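Local coordinates for protein nucleoside kinase (Methanococcus jannaschii, PDB 2C4E) that phosphorylates a wide range of nucleosides, inosine, guanosine and cytidine best, to their monophosphates, with ATP as the preferred phosphate donor and magnesium or manganese as cofactor, at residues A[182-187]-A[251-256]; A[6-11]-A[131-136]. One frame throughout, in Å; residues are numbered along the deposited sequence.

How the interactions relate
From the N terminus, strand 7-11 enters the large sheet first and gains strand 131-136 as a parallel neighbour some 120 residues later; this is interaction 2, which closes the loop holding the whole four-stranded small sheet. Interaction 1 follows in series: segment 182-187, on a strand two places further along the same large sheet, meets segment 251-256 of helix 245-258 after 63 intervening residues. The two loops neither nest nor cross. They meet in space through Leu254, whose CD2 serves interaction 1 and also packs on Ile133, while Leu254 CD1 lies 3.6 Å from His135 ND1. One helix thus covers neighbouring parts of one sheet face. The centres of interactions 1 and 2 are about 12 Å apart.

Interaction 1 (A[182-187]-A[251-256]); sequences FLFMNK and AGFLSA
Two aromatic rings make the closest meeting between segments 182-187 and 251-256: Phe184 drives its outer edge into a face of Phe253. The stack is T-shaped, with centroids 5.2 Å apart and planes at 88°. Phe184 CZ comes to 3.6 Å from Phe253 CD2, and the neighbouring CE2 of Phe184 lies over the rim of the Phe253 ring, so two carbons of one edge share the contact. With CG anti to the backbone N (chi1 -169°), the Phe253 ring is carried from the helix toward the strand.

The remaining contacts are apolar and longer. One methyl of Leu254, CD2, sits at the edge of the Phe184 ring, 4.2 Å from CE1, and the same methyl reaches Phe182 CD1 at 4.4 Å. Phe182 also touches Phe253, CD2 to CE2 at 4.2 Å. The strand and helix run nearly antiparallel, their axes 11.7 Å apart, and the contact is made by side chains, with no hydrogen bond across it.

Beyond the pair, Phe182 meets Tyr257 edge-to-face, and Phe253 packs on Leu263 and Cys266 of helix 263-277. Phe184 lies close to Arg250, the probable transition-state stabiliser, and the strand ends at the ATP-binding Asn186. Helix-on-sheet packing of this kind forms the hydrophobic core of the ribokinase fold.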
ATOM      1  N   PHE A 182       8.708 -33.753   4.916  1.00 20.01           N
ATOM      2  CA  PHE A 182       8.673 -32.935   6.128  1.00 21.16           C
ATOM      3  C   PHE A 182       7.505 -31.989   6.005  1.00 20.95           C
ATOM      4  O   PHE A 182       7.472 -31.169   5.089  1.00 20.17           O
ATOM      5  CB  PHE A 182       9.910 -32.048   6.306  1.00 21.11           C
ATOM      6  CG  PHE A 182      11.236 -32.755   6.190  1.00 25.57           C
ATOM      7  CD1 PHE A 182      11.902 -32.781   4.972  1.00 29.69           C
ATOM      8  CD2 PHE A 182      11.838 -33.331   7.284  1.00 30.56           C
ATOM      9  CE1 PHE A 182      13.138 -33.399   4.855  1.00 31.91           C
ATOM     10  CE2 PHE A 182      13.099 -33.949   7.177  1.00 32.14           C
ATOM     11  CZ  PHE A 182      13.732 -33.982   5.966  1.00 32.59           C
ATOM     12  N   LEU A 183       6.545 -32.106   6.917  1.00 21.06           N
ATOM     13  CA  LEU A 183       5.373 -31.255   6.952  1.00 20.94           C
ATOM     14  C   LEU A 183       5.462 -30.349   8.169  1.00 21.21           C
ATOM     15  O   LEU A 183       5.514 -30.823   9.311  1.00 21.94           O
ATOM     16  CB  LEU A 183       4.118 -32.114   7.010  1.00 20.82           C
ATOM     17  CG  LEU A 183       2.771 -31.402   7.128  1.00 21.92           C
ATOM     18  CD1 LEU A 183       2.562 -30.542   5.872  1.00 22.67           C
ATOM     19  CD2 LEU A 183       1.696 -32.450   7.277  1.00 21.63           C
ATOM     20  N   PHE A 184       5.508 -29.054   7.911  1.00 20.58           N
ATOM     21  CA  PHE A 184       5.531 -28.039   8.946  1.00 20.89           C
ATOM     22  C   PHE A 184       4.172 -27.344   9.013  1.00 21.06           C
ATOM     23  O   PHE A 184       3.619 -26.961   7.988  1.00 21.69           O
ATOM     24  CB  PHE A 184       6.575 -26.965   8.625  1.00 20.27           C
ATOM     25  CG  PHE A 184       8.010 -27.433   8.640  1.00 20.50           C
ATOM     26  CD1 PHE A 184       8.617 -27.923   7.472  1.00 21.25           C
ATOM     27  CD2 PHE A 184       8.789 -27.305   9.775  1.00 20.46           C
ATOM     28  CE1 PHE A 184       9.953 -28.318   7.473  1.00 22.15           C
ATOM     29  CE2 PHE A 184      10.111 -27.699   9.773  1.00 21.66           C
ATOM     30  CZ  PHE A 184      10.694 -28.199   8.628  1.00 22.91           C
ATOM     31  N   MET A 185       3.654 -27.152  10.216  1.00 20.84           N
ATOM     32  CA  MET A 185       2.473 -26.332  10.419  1.00 21.55           C
ATOM     33  C   MET A 185       2.548 -25.677  11.779  1.00 21.62           C
ATOM     34  O   MET A 185       3.013 -26.269  12.738  1.00 21.36           O
ATOM     35  CB  MET A 185       1.190 -27.166  10.331  1.00 21.67           C
ATOM     36  CG  MET A 185       0.759 -27.526   8.913  1.00 23.54           C
ATOM     37  SD  MET A 185      -0.890 -28.317   8.927  1.00 26.60           S
ATOM     38  CE  MET A 185      -0.417 -29.963   9.263  1.00 27.70           C
ATOM     39  N   ASN A 186       2.076 -24.448  11.863  1.00 22.82           N
ATOM     40  CA  ASN A 186       1.831 -23.836  13.151  1.00 23.59           C
ATOM     41  C   ASN A 186       0.626 -24.516  13.799  1.00 23.62           C
ATOM     42  O   ASN A 186      -0.175 -25.134  13.108  1.00 22.93           O
ATOM     43  CB  ASN A 186       1.590 -22.342  12.988  1.00 25.15           C
ATOM     44  CG  ASN A 186       2.858 -21.606  12.645  1.00 28.52           C
ATOM     45  OD1 ASN A 186       3.881 -21.789  13.304  1.00 34.73           O
ATOM     46  ND2 ASN A 186       2.814 -20.788  11.599  1.00 34.19           N
ATOM     47  N   LYS A 187       0.506 -24.396  15.116  1.00 24.02           N
ATOM     48  CA  LYS A 187      -0.510 -25.152  15.859  1.00 24.80           C
ATOM     49  C   LYS A 187      -1.945 -24.888  15.409  1.00 25.10           C
ATOM     50  O   LYS A 187      -2.739 -25.818  15.325  1.00 25.45           O
ATOM     51  CB  LYS A 187      -0.389 -24.912  17.363  1.00 24.80           C
ATOM     52  CG  LYS A 187      -1.343 -25.781  18.200  1.00 25.68           C
ATOM     53  CD  LYS A 187      -0.981 -25.755  19.682  0.20 25.07           C
ATOM     54  CE  LYS A 187      -1.513 -26.978  20.419  0.20 24.91           C
ATOM     55  NZ  LYS A 187      -0.871 -27.140  21.752  0.20 24.64           N
ATOM     56  N   ALA A 251      14.184 -22.548   7.824  1.00 20.67           N
ATOM     57  CA  ALA A 251      15.523 -22.381   7.274  1.00 21.40           C
ATOM     58  C   ALA A 251      16.561 -23.111   8.117  1.00 20.83           C
ATOM     59  O   ALA A 251      17.397 -23.840   7.589  1.00 21.27           O
ATOM     60  CB  ALA A 251      15.873 -20.897   7.138  1.00 21.28           C
ATOM     61  N   GLY A 252      16.488 -22.944   9.433  1.00 20.76           N
ATOM     62  CA  GLY A 252      17.421 -23.586  10.339  1.00 20.61           C
ATOM     63  C   GLY A 252      17.265 -25.092  10.352  1.00 20.35           C
ATOM     64  O   GLY A 252      18.258 -25.827  10.293  1.00 19.73           O
ATOM     65  N   PHE A 253      16.011 -25.548  10.418  1.00 19.94           N
ATOM     66  CA  PHE A 253      15.703 -26.973  10.494  1.00 19.78           C
ATOM     67  C   PHE A 253      16.234 -27.706   9.260  1.00 20.13           C
ATOM     68  O   PHE A 253      16.895 -28.716   9.355  1.00 19.94           O
ATOM     69  CB  PHE A 253      14.194 -27.159  10.601  1.00 20.55           C
ATOM     70  CG  PHE A 253      13.770 -28.554  10.935  1.00 21.28           C
ATOM     71  CD1 PHE A 253      13.324 -28.854  12.208  1.00 22.51           C
ATOM     72  CD2 PHE A 253      13.783 -29.559   9.977  1.00 22.44           C
ATOM     73  CE1 PHE A 253      12.941 -30.131  12.534  1.00 23.10           C
ATOM     74  CE2 PHE A 253      13.391 -30.848  10.309  1.00 23.29           C
ATOM     75  CZ  PHE A 253      12.957 -31.116  11.600  1.00 21.89           C
ATOM     76  N   LEU A 254      15.902 -27.180   8.090  1.00 19.99           N
ATOM     77  CA  LEU A 254      16.287 -27.802   6.825  1.00 20.50           C
ATOM     78  C   LEU A 254      17.796 -27.694   6.569  1.00 20.27           C
ATOM     79  O   LEU A 254      18.399 -28.608   6.015  1.00 19.86           O
ATOM     80  CB  LEU A 254      15.516 -27.146   5.684  1.00 20.67           C
ATOM     81  CG  LEU A 254      14.004 -27.345   5.759  1.00 21.28           C
ATOM     82  CD1 LEU A 254      13.333 -26.528   4.673  1.00 23.65           C
ATOM     83  CD2 LEU A 254      13.654 -28.818   5.605  1.00 21.54           C
ATOM     84  N   SER A 255      18.407 -26.598   6.995  1.00 20.27           N
ATOM     85  CA  SER A 255      19.857 -26.443   6.862  1.00 20.37           C
ATOM     86  C   SER A 255      20.590 -27.490   7.697  1.00 20.28           C
ATOM     87  O   SER A 255      21.547 -28.126   7.242  1.00 20.04           O
ATOM     88  CB  SER A 255      20.308 -25.035   7.268  1.00 20.86           C
ATOM     89  OG  SER A 255      19.809 -24.051   6.367  1.00 21.15           O
ATOM     90  N   ALA A 256      20.135 -27.653   8.936  1.00 20.16           N
ATOM     91  CA  ALA A 256      20.675 -28.664   9.832  1.00 19.47           C
ATOM     92  C   ALA A 256      20.475 -30.045   9.255  1.00 19.86           C
ATOM     93  O   ALA A 256      21.356 -30.901   9.343  1.00 19.40           O
ATOM     94  CB  ALA A 256      20.029 -28.566  11.180  1.00 19.00           C
TER

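Interaction 2 (A[6-11]-A[131-136])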
ATOM      1  N   GLU A   6      23.814 -31.306  -2.521  1.00 42.95           N
ATOM      2  CA  GLU A   6      23.812 -30.624  -1.185  1.00 40.78           C
ATOM      3  C   GLU A   6      23.289 -29.179  -1.122  1.00 38.17           C
ATOM      4  O   GLU A   6      23.988 -28.229  -0.757  1.00 38.73           O
ATOM      5  CB  GLU A   6      25.215 -30.686  -0.560  1.00 41.11           C
ATOM      6  CG  GLU A   6      25.593 -32.072  -0.052  1.00 41.77           C
ATOM      7  CD  GLU A   6      27.089 -32.251   0.169  0.20 41.65           C
ATOM      8  OE1 GLU A   6      27.851 -31.270   0.032  0.20 41.63           O
ATOM      9  OE2 GLU A   6      27.505 -33.386   0.480  0.20 41.54           O
ATOM     10  N   LYS A   7      21.986 -29.075  -1.389  1.00 34.21           N
ATOM     11  CA  LYS A   7      21.435 -27.790  -1.713  1.00 30.35           C
ATOM     12  C   LYS A   7      19.936 -27.916  -1.439  1.00 26.55           C
ATOM     13  O   LYS A   7      19.390 -29.003  -1.308  1.00 24.84           O
ATOM     14  CB  LYS A   7      21.761 -27.472  -3.178  1.00 31.00           C
ATOM     15  CG  LYS A   7      21.486 -26.049  -3.727  1.00 33.01           C
ATOM     16  CD  LYS A   7      22.170 -25.845  -5.095  0.50 33.07           C
ATOM     17  CE  LYS A   7      22.284 -24.368  -5.508  0.50 33.62           C
ATOM     18  NZ  LYS A   7      22.872 -24.181  -6.882  0.50 34.08           N
ATOM     19  N   ILE A   8      19.296 -26.778  -1.304  1.00 23.55           N
ATOM     20  CA  ILE A   8      17.872 -26.723  -1.061  1.00 22.28           C
ATOM     21  C   ILE A   8      17.258 -25.762  -2.056  1.00 21.98           C
ATOM     22  O   ILE A   8      17.772 -24.667  -2.249  1.00 21.46           O
ATOM     23  CB  ILE A   8      17.590 -26.225   0.372  1.00 22.11           C
ATOM     24  CG1 ILE A   8      18.235 -27.178   1.383  1.00 22.76           C
ATOM     25  CG2 ILE A   8      16.077 -26.114   0.603  1.00 21.85           C
ATOM     26  CD1 ILE A   8      18.126 -26.730   2.823  1.00 21.42           C
ATOM     27  N   THR A   9      16.170 -26.191  -2.683  1.00 21.27           N
ATOM     28  CA  THR A   9      15.348 -25.356  -3.540  1.00 21.27           C
ATOM     29  C   THR A   9      14.184 -24.837  -2.715  1.00 20.79           C
ATOM     30  O   THR A   9      13.538 -25.607  -2.018  1.00 22.01           O
ATOM     31  CB  THR A   9      14.773 -26.189  -4.694  1.00 21.59           C
ATOM     32  OG1 THR A   9      15.834 -26.768  -5.476  1.00 22.52           O
ATOM     33  CG2 THR A   9      14.002 -25.292  -5.659  1.00 21.57           C
ATOM     34  N   CYS A  10      13.960 -23.530  -2.732  1.00 20.77           N
ATOM     35  CA  CYS A  10      12.796 -22.930  -2.102  1.00 20.72           C
ATOM     36  C   CYS A  10      11.866 -22.406  -3.169  1.00 21.05           C
ATOM     37  O   CYS A  10      12.291 -21.641  -4.023  1.00 20.77           O
ATOM     38  CB  CYS A  10      13.202 -21.767  -1.218  1.00 20.74           C
ATOM     39  SG  CYS A  10      14.214 -22.293   0.178  1.00 22.51           S
ATOM     40  N   VAL A  11      10.609 -22.831  -3.105  1.00 20.56           N
ATOM     41  CA  VAL A  11       9.605 -22.512  -4.095  1.00 20.91           C
ATOM     42  C   VAL A  11       8.538 -21.670  -3.409  1.00 20.39           C
ATOM     43  O   VAL A  11       8.060 -21.987  -2.312  1.00 20.98           O
ATOM     44  CB  VAL A  11       8.939 -23.796  -4.656  1.00 20.69           C
ATOM     45  CG1 VAL A  11       7.817 -23.453  -5.611  1.00 21.35           C
ATOM     46  CG2 VAL A  11       9.971 -24.698  -5.325  1.00 21.45           C
ATOM     47  N   THR A 131      18.273 -30.858  -6.269  1.00 22.52           N
ATOM     48  CA  THR A 131      18.637 -30.570  -4.891  1.00 22.66           C
ATOM     49  C   THR A 131      18.227 -31.679  -3.920  1.00 22.62           C
ATOM     50  O   THR A 131      17.377 -32.499  -4.219  1.00 22.85           O
ATOM     51  CB  THR A 131      17.966 -29.253  -4.463  1.00 23.09           C
ATOM     52  OG1 THR A 131      16.590 -29.250  -4.883  1.00 22.47           O
ATOM     53  CG2 THR A 131      18.611 -28.076  -5.181  1.00 23.95           C
ATOM     54  N   GLU A 132      18.841 -31.693  -2.743  1.00 21.85           N
ATOM     55  CA  GLU A 132      18.490 -32.680  -1.725  1.00 22.37           C
ATOM     56  C   GLU A 132      17.085 -32.472  -1.185  1.00 21.50           C
ATOM     57  O   GLU A 132      16.412 -33.439  -0.882  1.00 21.95           O
ATOM     58  CB  GLU A 132      19.484 -32.655  -0.575  1.00 22.94           C
ATOM     59  CG  GLU A 132      20.734 -33.443  -0.927  1.00 26.65           C
ATOM     60  CD  GLU A 132      21.848 -33.336   0.075  1.00 29.93           C
ATOM     61  OE1 GLU A 132      21.582 -33.017   1.253  1.00 30.52           O
ATOM     62  OE2 GLU A 132      22.997 -33.614  -0.340  1.00 33.83           O
ATOM     63  N   ILE A 133      16.698 -31.212  -1.020  1.00 21.44           N
ATOM     64  CA  ILE A 133      15.370 -30.845  -0.501  1.00 20.64           C
ATOM     65  C   ILE A 133      14.738 -29.795  -1.380  1.00 20.72           C
ATOM     66  O   ILE A 133      15.400 -28.854  -1.803  1.00 21.12           O
ATOM     67  CB  ILE A 133      15.440 -30.302   0.942  1.00 21.36           C
ATOM     68  CG1 ILE A 133      16.129 -31.311   1.852  1.00 20.20           C
ATOM     69  CG2 ILE A 133      14.029 -29.957   1.423  1.00 22.14           C
ATOM     70  CD1 ILE A 133      16.198 -30.878   3.303  1.00 21.43           C
ATOM     71  N   VAL A 134      13.466 -29.987  -1.690  1.00 20.73           N
ATOM     72  CA  VAL A 134      12.647 -28.972  -2.314  1.00 20.50           C
ATOM     73  C   VAL A 134      11.662 -28.519  -1.240  1.00 21.31           C
ATOM     74  O   VAL A 134      10.802 -29.297  -0.800  1.00 21.40           O
ATOM     75  CB  VAL A 134      11.909 -29.544  -3.543  1.00 20.50           C
ATOM     76  CG1 VAL A 134      10.906 -28.566  -4.070  1.00 21.33           C
ATOM     77  CG2 VAL A 134      12.928 -29.937  -4.616  1.00 21.54           C
ATOM     78  N   HIS A 135      11.791 -27.267  -0.811  1.00 21.16           N
ATOM     79  CA  HIS A 135      10.917 -26.707   0.202  1.00 21.50           C
ATOM     80  C   HIS A 135       9.892 -25.806  -0.461  1.00 21.46           C
ATOM     81  O   HIS A 135      10.255 -24.878  -1.190  1.00 21.39           O
ATOM     82  CB  HIS A 135      11.704 -25.912   1.234  1.00 21.69           C
ATOM     83  CG  HIS A 135      10.830 -25.239   2.234  1.00 23.69           C
ATOM     84  ND1 HIS A 135      10.112 -25.934   3.180  1.00 24.91           N
ATOM     85  CD2 HIS A 135      10.522 -23.932   2.408  1.00 27.07           C
ATOM     86  CE1 HIS A 135       9.386 -25.084   3.883  1.00 28.08           C
ATOM     87  NE2 HIS A 135       9.637 -23.861   3.453  1.00 28.26           N
ATOM     88  N   ILE A 136       8.626 -26.103  -0.185  1.00 20.80           N
ATOM     89  CA  ILE A 136       7.473 -25.505  -0.824  1.00 21.72           C
ATOM     90  C   ILE A 136       6.766 -24.655   0.210  1.00 21.96           C
ATOM     91  O   ILE A 136       6.136 -25.160   1.130  1.00 22.56           O
ATOM     92  CB  ILE A 136       6.541 -26.582  -1.357  1.00 21.94           C
ATOM     93  CG1 ILE A 136       7.286 -27.384  -2.418  1.00 21.90           C
ATOM     94  CG2 ILE A 136       5.276 -25.919  -1.945  1.00 22.62           C
ATOM     95  CD1 ILE A 136       6.570 -28.642  -2.894  1.00 22.44           C
TER
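Thr9 OG1 is gripped from two sides of its strand: it lies in a 2.7 Å hydrogen bond with Thr131 OG1 across the contact and also hydrogen-bonds Glu60 OE2. The hydroxyl of strand 7-11 is thus bonded to a residue of the strand next to it on each side, 131-136 and 58-62. The Thr131 side chain crosses that of Thr9 at about a right angle.

The two segments form a parallel pair, the second and third strands of the eight-stranded ribokinase-fold sheet. Thr9 O receives the backbone N-H of His135 at 2.7 Å, almost straight (171° at the hydrogen). Thr9 N in turn donates to Ile133 O at 2.9 Å, and Val11 N to His135 O at 2.8 Å. Ile8, Thr9, Cys10 and Val11 are thereby paired with Ile133, Val134, His135 and Ile136. At the start of the pair the bonding frays: Lys7 O takes two weak bonds, from Glu132 N and Ile133 N, where the second strand turns a corner at Glu132.

Near that corner, the side chains of Glu6 and Glu132 run side by side, pointing the same way, their carboxylate planes nearly perpendicular. Their OE2 atoms are 4.6 Å apart, close enough that the like charges may raise the pKa of one.

Side chains alternate between faces. Ile8, Cys10, Ile133 and His135 face helices 44-54 and 245-258; among them Ile8 CG1 meets Ile133 CB. Setting CG anti to the backbone N (chi1 176°) helps place the His135 imidazole where its ND1 hydrogen-bonds Ser158 OG of the next strand, close to Arg250, the probable transition-state stabiliser. On the other face Val11 packs on helix 141-151, and its CG2 lies 4.2 Å from Val134 CG1.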